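Local atomic coordinates of PspGI restriction endonuclease (Pyrococcus sp. GI-H, PDB entry 3BM3), a protein that probably cuts double-stranded DNA at a specific recognition sequence as a type II restriction endonuclease, and is captured here bound to its substrate DNA. Residues K102-I107 and V190-E195; T158-V163 and W167-G172; A203-G208 and I240-R245. The protein carries 2 engineered substitutions. One frame throughout, in Å; residues are numbered along the deposited sequence.

Contact 1 (K102-I107 and V190-E195)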
# COMPACT_ATOMS: atom_id res chain seq x y z
N LYS C 102 10.30 -6.90 7.09
CA LYS C 102 10.63 -7.38 8.42
C LYS C 102 12.10 -7.10 8.74
O LYS C 102 12.44 -6.73 9.86
CB LYS C 102 10.31 -8.87 8.55
CG LYS C 102 10.65 -9.46 9.92
CD LYS C 102 9.75 -8.97 11.03
CE LYS C 102 9.69 -9.95 12.22
NZ LYS C 102 9.57 -11.37 11.81
N ALA C 103 12.97 -7.31 7.77
CA ALA C 103 14.41 -7.10 7.98
C ALA C 103 14.68 -5.67 8.45
O ALA C 103 15.42 -5.44 9.42
CB ALA C 103 15.19 -7.43 6.72
N PHE C 104 14.02 -4.71 7.81
CA PHE C 104 14.24 -3.32 8.15
C PHE C 104 13.76 -3.03 9.58
O PHE C 104 14.45 -2.41 10.38
CB PHE C 104 13.60 -2.41 7.13
CG PHE C 104 13.81 -0.97 7.40
CD1 PHE C 104 15.09 -0.49 7.62
CD2 PHE C 104 12.75 -0.10 7.46
CE1 PHE C 104 15.29 0.88 7.87
CE2 PHE C 104 12.97 1.27 7.70
CZ PHE C 104 14.25 1.73 7.92
N GLU C 105 12.62 -3.62 9.94
CA GLU C 105 12.06 -3.44 11.26
C GLU C 105 12.96 -4.07 12.30
O GLU C 105 13.23 -3.48 13.34
CB GLU C 105 10.64 -4.00 11.29
CG GLU C 105 9.77 -3.14 10.34
CD GLU C 105 8.30 -3.51 10.18
OE1 GLU C 105 7.64 -3.84 11.20
OE2 GLU C 105 7.79 -3.36 9.03
N ILE C 106 13.51 -5.24 12.00
CA ILE C 106 14.46 -5.85 12.93
C ILE C 106 15.72 -5.01 13.14
O ILE C 106 16.17 -4.80 14.27
CB ILE C 106 14.85 -7.26 12.51
CG1 ILE C 106 13.60 -8.15 12.60
CG2 ILE C 106 16.00 -7.76 13.39
CD1 ILE C 106 13.73 -9.51 11.93
N ILE C 107 16.28 -4.55 12.03
CA ILE C 107 17.44 -3.69 12.06
C ILE C 107 17.16 -2.46 12.91
O ILE C 107 17.96 -2.09 13.76
CB ILE C 107 17.81 -3.34 10.62
CG1 ILE C 107 18.34 -4.63 9.95
CG2 ILE C 107 18.82 -2.23 10.60
CD1 ILE C 107 18.55 -4.46 8.43
N VAL C 190 8.97 6.84 9.11
CA VAL C 190 10.30 6.50 8.66
C VAL C 190 10.19 5.71 7.36
O VAL C 190 9.52 4.70 7.31
CB VAL C 190 11.03 5.60 9.69
CG1 VAL C 190 12.38 5.21 9.17
CG2 VAL C 190 11.09 6.28 11.02
N GLY C 191 10.88 6.20 6.33
CA GLY C 191 10.96 5.52 5.06
C GLY C 191 12.41 5.25 4.82
O GLY C 191 13.28 5.98 5.30
N PHE C 192 12.70 4.16 4.14
CA PHE C 192 14.07 3.82 3.86
C PHE C 192 14.20 3.69 2.34
O PHE C 192 14.48 2.63 1.80
CB PHE C 192 14.45 2.55 4.60
CG PHE C 192 15.90 2.49 4.98
CD1 PHE C 192 16.42 3.44 5.81
CD2 PHE C 192 16.73 1.48 4.52
CE1 PHE C 192 17.77 3.43 6.16
CE2 PHE C 192 18.06 1.46 4.88
CZ PHE C 192 18.55 2.44 5.73
N ASP C 193 13.96 4.82 1.69
CA ASP C 193 13.65 4.85 0.26
C ASP C 193 14.33 6.04 -0.32
O ASP C 193 14.00 7.18 -0.02
CB ASP C 193 12.13 4.91 0.05
CG ASP C 193 11.71 4.75 -1.39
OD1 ASP C 193 12.54 4.98 -2.29
OD2 ASP C 193 10.52 4.44 -1.62
N GLU C 194 15.27 5.76 -1.20
CA GLU C 194 16.03 6.80 -1.87
C GLU C 194 15.18 7.59 -2.85
O GLU C 194 15.60 8.65 -3.29
CB GLU C 194 17.26 6.18 -2.57
CG GLU C 194 18.12 5.29 -1.65
CD GLU C 194 19.16 6.04 -0.80
OE1 GLU C 194 19.26 7.30 -0.87
OE2 GLU C 194 19.91 5.33 -0.07
N GLU C 195 13.97 7.10 -3.18
CA GLU C 195 13.07 7.80 -4.09
C GLU C 195 11.89 8.43 -3.36
O GLU C 195 10.90 8.79 -3.95
CB GLU C 195 12.58 6.84 -5.18
CG GLU C 195 13.70 6.25 -6.01
CD GLU C 195 14.74 7.27 -6.50
OE1 GLU C 195 14.33 8.35 -7.02
OE2 GLU C 195 15.96 6.98 -6.37
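Phe104, in the second half of helix 85-115, faces Phe192, just past strand 186-191, with their CA atoms 8.3 Å apart, so the two backbones stay well separated and side chains alone fill the interval. No hydrogen bond crosses; the contact is aromatic and apolar. With chi1 at -178°, the Phe104 ring stands trans to N and leads out from the helix toward Phe192. The two phenyl groups form an offset stack, centroids 4.5 Å apart and planes inclined at 26°, a tilt that leaves them far from perpendicular yet not quite parallel. The rings overlap only in part, each displaced toward the rim of the other: CE1 of Phe104 sits over one face of the Phe192 ring, 3.4 Å from its CG. In return, CB of Phe192 stands over one face of the Phe104 ring, a CH-pi contact 3.8 Å from the centroid. Val190 approaches differently, its CG1 methyl lying at the edge of the Phe104 ring near the ring plane, 4.1 Å from CZ. Phe104 is thus met on a face by one residue and at its rim by another.

Around the pair, Val159 of the adjacent strand also touches Phe104, and the ring of Phe246 meets that of Phe192 edge-to-face. Beyond the strand the chain turns at Asp193, whose OD1 accepts from Glu195 N at 2.7 Å in an Asx turn, while its OD2 takes Val163 N. Ala103, next to Phe104, packs on an adenine base of the bound DNA. The pair illustrates how an aromatic residue of a long helix packs against the end of a central strand, here in the mixed sheet of a PDDEXK-clan nuclease fold, close to its DNA.

Contact 2 (T158-V163 and W167-G172). With nucleotides of chain A; nucleotides of chain B.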
# COMPACT_ATOMS: atom_id res chain seq x y z
N THR C 158 5.91 4.67 12.41
CA THR C 158 5.57 3.80 11.30
C THR C 158 6.84 3.72 10.46
O THR C 158 7.51 4.73 10.25
CB THR C 158 4.35 4.32 10.50
OG1 THR C 158 3.19 4.30 11.35
CG2 THR C 158 4.10 3.42 9.29
N VAL C 159 7.19 2.51 10.03
CA VAL C 159 8.41 2.28 9.35
C VAL C 159 8.10 1.55 8.05
O VAL C 159 7.33 0.59 8.06
CB VAL C 159 9.30 1.45 10.24
CG1 VAL C 159 10.46 0.90 9.49
CG2 VAL C 159 9.76 2.28 11.44
N LYS C 160 8.64 2.05 6.95
CA LYS C 160 8.56 1.39 5.65
C LYS C 160 9.90 1.36 4.97
O LYS C 160 10.70 2.24 5.21
CB LYS C 160 7.54 2.08 4.74
CG LYS C 160 6.14 1.94 5.26
CD LYS C 160 5.12 2.44 4.32
CE LYS C 160 3.77 2.46 4.99
NZ LYS C 160 3.33 1.15 5.40
N ARG C 161 10.14 0.34 4.15
CA ARG C 161 11.37 0.25 3.39
C ARG C 161 11.12 1.13 2.17
O ARG C 161 11.16 2.37 2.29
CB ARG C 161 11.69 -1.20 3.07
CG ARG C 161 13.01 -1.41 2.41
CD ARG C 161 13.23 -2.89 2.23
NE ARG C 161 14.48 -3.18 1.55
CZ ARG C 161 14.71 -3.05 0.24
NH1 ARG C 161 13.79 -2.55 -0.58
NH2 ARG C 161 15.90 -3.36 -0.26
N LYS C 162 10.92 0.55 1.00
CA LYS C 162 10.41 1.38 -0.10
C LYS C 162 8.97 1.77 0.20
O LYS C 162 8.21 1.02 0.78
CB LYS C 162 10.56 0.71 -1.44
CG LYS C 162 12.02 0.67 -1.82
CD LYS C 162 12.27 -0.16 -3.06
CE LYS C 162 13.76 -0.05 -3.51
NZ LYS C 162 14.11 -0.82 -4.73
N VAL C 163 8.61 2.98 -0.24
CA VAL C 163 7.39 3.63 0.18
C VAL C 163 6.31 3.60 -0.91
O VAL C 163 5.14 3.35 -0.60
CB VAL C 163 7.67 5.06 0.66
CG1 VAL C 163 6.39 5.80 0.98
CG2 VAL C 163 8.69 5.04 1.88
N TRP C 167 2.84 5.54 1.70
CA TRP C 167 2.87 6.59 2.71
C TRP C 167 1.48 7.06 3.09
O TRP C 167 1.28 7.48 4.21
CB TRP C 167 3.69 7.78 2.24
CG TRP C 167 3.22 8.46 1.07
CD1 TRP C 167 3.59 8.20 -0.23
CD2 TRP C 167 2.35 9.56 1.03
NE1 TRP C 167 2.98 9.08 -1.07
CE2 TRP C 167 2.21 9.93 -0.32
CE3 TRP C 167 1.66 10.29 2.01
CZ2 TRP C 167 1.40 10.99 -0.72
CZ3 TRP C 167 0.90 11.35 1.61
CH2 TRP C 167 0.74 11.68 0.27
N ARG C 168 0.52 7.00 2.17
CA ARG C 168 -0.84 7.41 2.54
C ARG C 168 -1.43 6.50 3.63
O ARG C 168 -2.32 6.92 4.33
CB ARG C 168 -1.76 7.50 1.35
CG ARG C 168 -1.39 8.64 0.42
CD ARG C 168 -2.50 8.90 -0.57
NE ARG C 168 -2.15 9.98 -1.48
CZ ARG C 168 -1.31 9.86 -2.50
NH1 ARG C 168 -0.78 8.67 -2.81
NH2 ARG C 168 -1.03 10.91 -3.26
N GLU C 169 -0.92 5.26 3.76
CA GLU C 169 -1.31 4.38 4.83
C GLU C 169 -1.00 5.02 6.17
O GLU C 169 -1.76 4.90 7.10
CB GLU C 169 -0.63 3.05 4.76
CG GLU C 169 -1.04 2.24 3.55
CD GLU C 169 -0.33 0.92 3.43
OE1 GLU C 169 0.63 0.68 4.19
OE2 GLU C 169 -0.78 0.14 2.57
N ALA C 170 0.15 5.70 6.23
CA ALA C 170 0.58 6.33 7.47
C ALA C 170 -0.33 7.50 7.79
O ALA C 170 -0.69 7.70 8.96
CB ALA C 170 2.01 6.77 7.35
N VAL C 171 -0.73 8.26 6.77
CA VAL C 171 -1.64 9.39 6.93
C VAL C 171 -2.96 8.82 7.43
O VAL C 171 -3.54 9.32 8.36
CB VAL C 171 -1.84 10.17 5.64
CG1 VAL C 171 -2.89 11.29 5.83
CG2 VAL C 171 -0.51 10.77 5.11
N GLY C 172 -3.37 7.69 6.87
CA GLY C 172 -4.60 7.01 7.28
C GLY C 172 -4.54 6.57 8.72
O GLY C 172 -5.45 6.83 9.51
P DA A 6 10.65 -3.29 -0.98
OP1 DA A 6 10.87 -2.06 -0.17
OP2 DA A 6 11.27 -3.40 -2.33
O5' DA A 6 11.10 -4.51 -0.07
C5' DA A 6 11.26 -5.81 -0.62
C4' DA A 6 12.67 -5.97 -1.10
O4' DA A 6 13.58 -6.11 0.01
C3' DA A 6 12.89 -7.20 -1.99
O3' DA A 6 13.57 -6.77 -3.16
C2' DA A 6 13.78 -8.10 -1.15
C1' DA A 6 14.55 -7.08 -0.34
N9 DA A 6 15.17 -7.58 0.89
C8 DA A 6 16.04 -6.88 1.69
N7 DA A 6 16.47 -7.56 2.73
C5 DA A 6 15.83 -8.79 2.60
C6 DA A 6 15.88 -9.95 3.39
N6 DA A 6 16.62 -10.06 4.50
N1 DA A 6 15.14 -11.01 2.99
C2 DA A 6 14.41 -10.89 1.88
N3 DA A 6 14.28 -9.85 1.05
C4 DA A 6 15.03 -8.82 1.48
P DC A 5 7.44 -2.42 4.15
OP1 DC A 5 8.80 -1.97 4.49
OP2 DC A 5 6.28 -1.49 4.28
O5' DC A 5 7.47 -2.97 2.66
C5' DC A 5 8.41 -3.96 2.30
C4' DC A 5 8.17 -4.39 0.87
O4' DC A 5 6.85 -4.96 0.82
C3' DC A 5 8.19 -3.23 -0.12
O3' DC A 5 9.09 -3.53 -1.18
C2' DC A 5 6.77 -3.13 -0.64
C1' DC A 5 6.17 -4.49 -0.33
N1 DC A 5 4.74 -4.41 -0.01
C2 DC A 5 3.87 -5.28 -0.65
O2 DC A 5 4.33 -6.15 -1.40
N3 DC A 5 2.54 -5.16 -0.43
C4 DC A 5 2.08 -4.23 0.41
N4 DC A 5 0.76 -4.11 0.58
C5 DC A 5 2.97 -3.36 1.12
C6 DC A 5 4.27 -3.49 0.88
P DA B 4 0.32 8.64 -6.27
OP1 DA B 4 -0.58 9.79 -6.01
OP2 DA B 4 1.26 8.19 -5.22
O5' DA B 4 -0.61 7.42 -6.68
C5' DA B 4 -1.31 7.46 -7.91
C4' DA B 4 -1.60 6.05 -8.37
O4' DA B 4 -0.41 5.45 -8.91
C3' DA B 4 -2.06 5.14 -7.23
O3' DA B 4 -3.11 4.33 -7.72
C2' DA B 4 -0.82 4.33 -6.90
C1' DA B 4 -0.16 4.21 -8.26
N9 DA B 4 1.29 4.02 -8.21
C8 DA B 4 2.20 4.71 -7.45
N7 DA B 4 3.44 4.33 -7.65
C5 DA B 4 3.34 3.33 -8.60
C6 DA B 4 4.30 2.53 -9.23
N6 DA B 4 5.61 2.63 -9.00
N1 DA B 4 3.86 1.61 -10.13
C2 DA B 4 2.54 1.52 -10.36
N3 DA B 4 1.54 2.22 -9.83
C4 DA B 4 2.01 3.12 -8.95
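Val163 and Trp167 close the short connection of a beta-alpha-beta unit, strand 155-160, helix 167-181 and strand 186-191. This is the tight part: CG1 of Val163 lies 3.6 Å from CB of Trp167 and near the plane of the indole, at its edge. Farther along, CG2 of Thr158 and CB of Ala170 are a looser, tentative 4.4 Å apart, Thr158 having two conformers. The side turned to the DNA is polar instead. Lys160 bends at its last torsion (chi4 -62°) to bring NZ onto OE1 of Glu169, a salt bridge of 3.0 Å.

Beyond it, Arg161 N donates to OP1 of DC5 of chain A at 2.7 Å, and OP1 of DA6 of chain A is gripped twice, by Lys162 N and by Arg161 NH1, while O4' of DA6 of chain A covers a guanidinium face. Replacing Arg161 by an alanine is likely to leave this OP1 with Lys162 N alone of the two donors, and Glu60, which pairs with NE, without its mate. Arg168, with Trp167 CZ2 over the centre of one guanidinium face, reaches the other DNA strand: its NH1 points almost straight (174°) at OP2 of DA4 of chain B, 3.2 Å away.

Contact 3 (A203-G208 and I240-R245)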
# COMPACT_ATOMS: atom_id res chain seq x y z
N ALA C 203 2.76 16.61 2.22
CA ALA C 203 1.40 16.16 2.49
C ALA C 203 1.31 15.46 3.86
O ALA C 203 0.43 15.71 4.62
CB ALA C 203 0.91 15.23 1.37
N MSE C 204 2.26 14.58 4.17
CA MSE C 204 2.27 13.92 5.47
C MSE C 204 2.31 14.96 6.59
O MSE C 204 1.47 14.95 7.49
CB MSE C 204 3.47 13.00 5.60
CG MSE C 204 3.38 11.85 4.66
SE MSE C 204 4.65 10.45 5.10
CE MSE C 204 3.33 9.16 5.72
N LEU C 205 3.28 15.86 6.50
CA LEU C 205 3.46 16.83 7.57
C LEU C 205 2.25 17.76 7.77
O LEU C 205 2.04 18.31 8.87
CB LEU C 205 4.74 17.62 7.35
CG LEU C 205 5.99 16.78 7.45
CD1 LEU C 205 7.13 17.61 6.97
CD2 LEU C 205 6.21 16.32 8.91
N ASP C 206 1.47 17.96 6.71
CA ASP C 206 0.29 18.77 6.77
C ASP C 206 -0.93 17.99 7.18
O ASP C 206 -2.00 18.57 7.40
CB ASP C 206 0.06 19.43 5.41
CG ASP C 206 0.92 20.65 5.21
OD1 ASP C 206 1.37 21.26 6.22
OD2 ASP C 206 1.13 21.02 4.05
N ASN C 207 -0.75 16.68 7.32
CA ASN C 207 -1.87 15.76 7.50
C ASN C 207 -1.63 14.67 8.54
O ASN C 207 -2.00 13.51 8.35
CB ASN C 207 -2.30 15.19 6.16
CG ASN C 207 -2.93 16.23 5.30
OD1 ASN C 207 -4.08 16.58 5.50
ND2 ASN C 207 -2.17 16.76 4.37
N GLY C 208 -1.07 15.08 9.68
CA GLY C 208 -1.07 14.25 10.86
C GLY C 208 0.20 13.52 11.20
O GLY C 208 0.25 12.82 12.22
N ILE C 240 10.98 21.78 6.54
CA ILE C 240 12.37 21.34 6.63
C ILE C 240 12.71 20.93 8.06
O ILE C 240 13.43 19.94 8.26
CB ILE C 240 13.33 22.40 6.07
CG1 ILE C 240 13.17 22.49 4.54
CG2 ILE C 240 14.77 22.02 6.35
CD1 ILE C 240 14.09 23.59 3.89
N GLN C 241 12.15 21.62 9.04
CA GLN C 241 12.41 21.31 10.44
C GLN C 241 11.88 19.95 10.88
O GLN C 241 12.42 19.37 11.81
CB GLN C 241 11.84 22.38 11.35
CG GLN C 241 12.56 23.72 11.19
CD GLN C 241 11.73 24.93 11.67
OE1 GLN C 241 12.16 26.08 11.53
NE2 GLN C 241 10.53 24.65 12.22
N LYS C 242 10.84 19.49 10.21
CA LYS C 242 10.15 18.26 10.53
C LYS C 242 10.62 17.10 9.65
O LYS C 242 10.13 15.99 9.81
CB LYS C 242 8.65 18.46 10.38
CG LYS C 242 8.09 19.45 11.43
CD LYS C 242 6.68 20.00 11.09
CE LYS C 242 6.30 21.18 12.03
NZ LYS C 242 6.95 22.53 11.75
N ILE C 243 11.53 17.34 8.72
CA ILE C 243 12.06 16.28 7.86
C ILE C 243 13.46 16.03 8.36
O ILE C 243 14.21 16.95 8.52
CB ILE C 243 12.09 16.72 6.37
CG1 ILE C 243 10.67 16.94 5.87
CG2 ILE C 243 12.82 15.71 5.53
CD1 ILE C 243 10.63 17.74 4.53
N ARG C 244 13.78 14.76 8.60
CA ARG C 244 15.00 14.41 9.28
C ARG C 244 15.65 13.23 8.58
O ARG C 244 14.98 12.42 7.95
CB ARG C 244 14.73 14.01 10.73
CG ARG C 244 13.94 14.97 11.57
CD ARG C 244 14.78 16.07 12.02
NE ARG C 244 15.63 15.64 13.14
CZ ARG C 244 16.75 16.26 13.48
NH1 ARG C 244 17.20 17.27 12.76
NH2 ARG C 244 17.44 15.83 14.51
N ARG C 245 16.95 13.10 8.76
CA ARG C 245 17.63 11.90 8.34
C ARG C 245 17.25 10.76 9.27
O ARG C 245 17.09 10.93 10.47
CB ARG C 245 19.14 12.13 8.41
CG ARG C 245 19.66 13.13 7.48
CD ARG C 245 21.16 13.27 7.72
NE ARG C 245 21.83 14.07 6.68
CZ ARG C 245 21.94 15.40 6.69
NH1 ARG C 245 21.41 16.12 7.68
NH2 ARG C 245 22.58 16.03 5.70
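Leu205 extends from the last turn of helix 198-206 and straddles the junction between Lys242 and Ile243 with its two methyl groups. Both methyls flank CB of Lys242, CD2 of Leu205 coming to 3.6 Å from it, and CD1 alone also reaches CG1 of Ile243, at 3.8 Å, so the forked end of one leucine serves two consecutive residues. The directions of approach differ. Leu205 passes Lys242 at a slant, meeting only the base of that side chain, but it crosses Ile243 at about a right angle, with the methyl set against the CG1 branch. Ile243 begins by heading past the helix, yet with CG1 anti to the carbonyl carbon (chi1 -65°) that branch swings back toward Leu205. Lys242 does the reverse: its CB faces the leucine, whereas the chain then leads away and bends at its end. Its apolar root is used for packing, while NZ hydrogen-bonds to the backbone O of Lys238, in the preceding helix. A type I turn from Ile240 to Ile243 sets the two residues in place, with Ile243 N 3.3 Å from Ile240 O.

On the other segment, Asn207 ND2 folds back to Ala203 O at 2.8 Å, tying the chain leaving the helix to its last turn, while OD1 is taken by Gln175 of the second subunit. Leu205 also touches Val212 and Ile243 touches Ile226, so the leucine lies in an apolar layer over the edge of the sheet. The example is plain alpha/beta packing: the end of a helix that links two parallel strands, 186-191 and 211-214, is seated against the turn entering the next parallel strand, 243-245, outermost in the mixed sheet of this chain.

All three contacts are fastened to one mixed sheet, in which strands 155-160, 186-191, 211-214 and 243-245 run parallel side by side. Contact 2 falls in the chain between the two segments of contact 1, and contact 3 follows both. Contacts 1 and 2 have centres 10 Å apart and share neighbouring strands, with Val190 N probably hydrogen-bonded to Thr158 O. Contacts 2 and 3, about 13 Å apart between centres, meet where helices 167-181 and 198-206 pack, at Trp167 and Ala203; both also touch the second subunit. Contacts 1 and 3, about 18 Å between centres, do not touch. The sheet is thus a common base for contacts near the DNA (1 and 2) and at the second subunit (2 and 3).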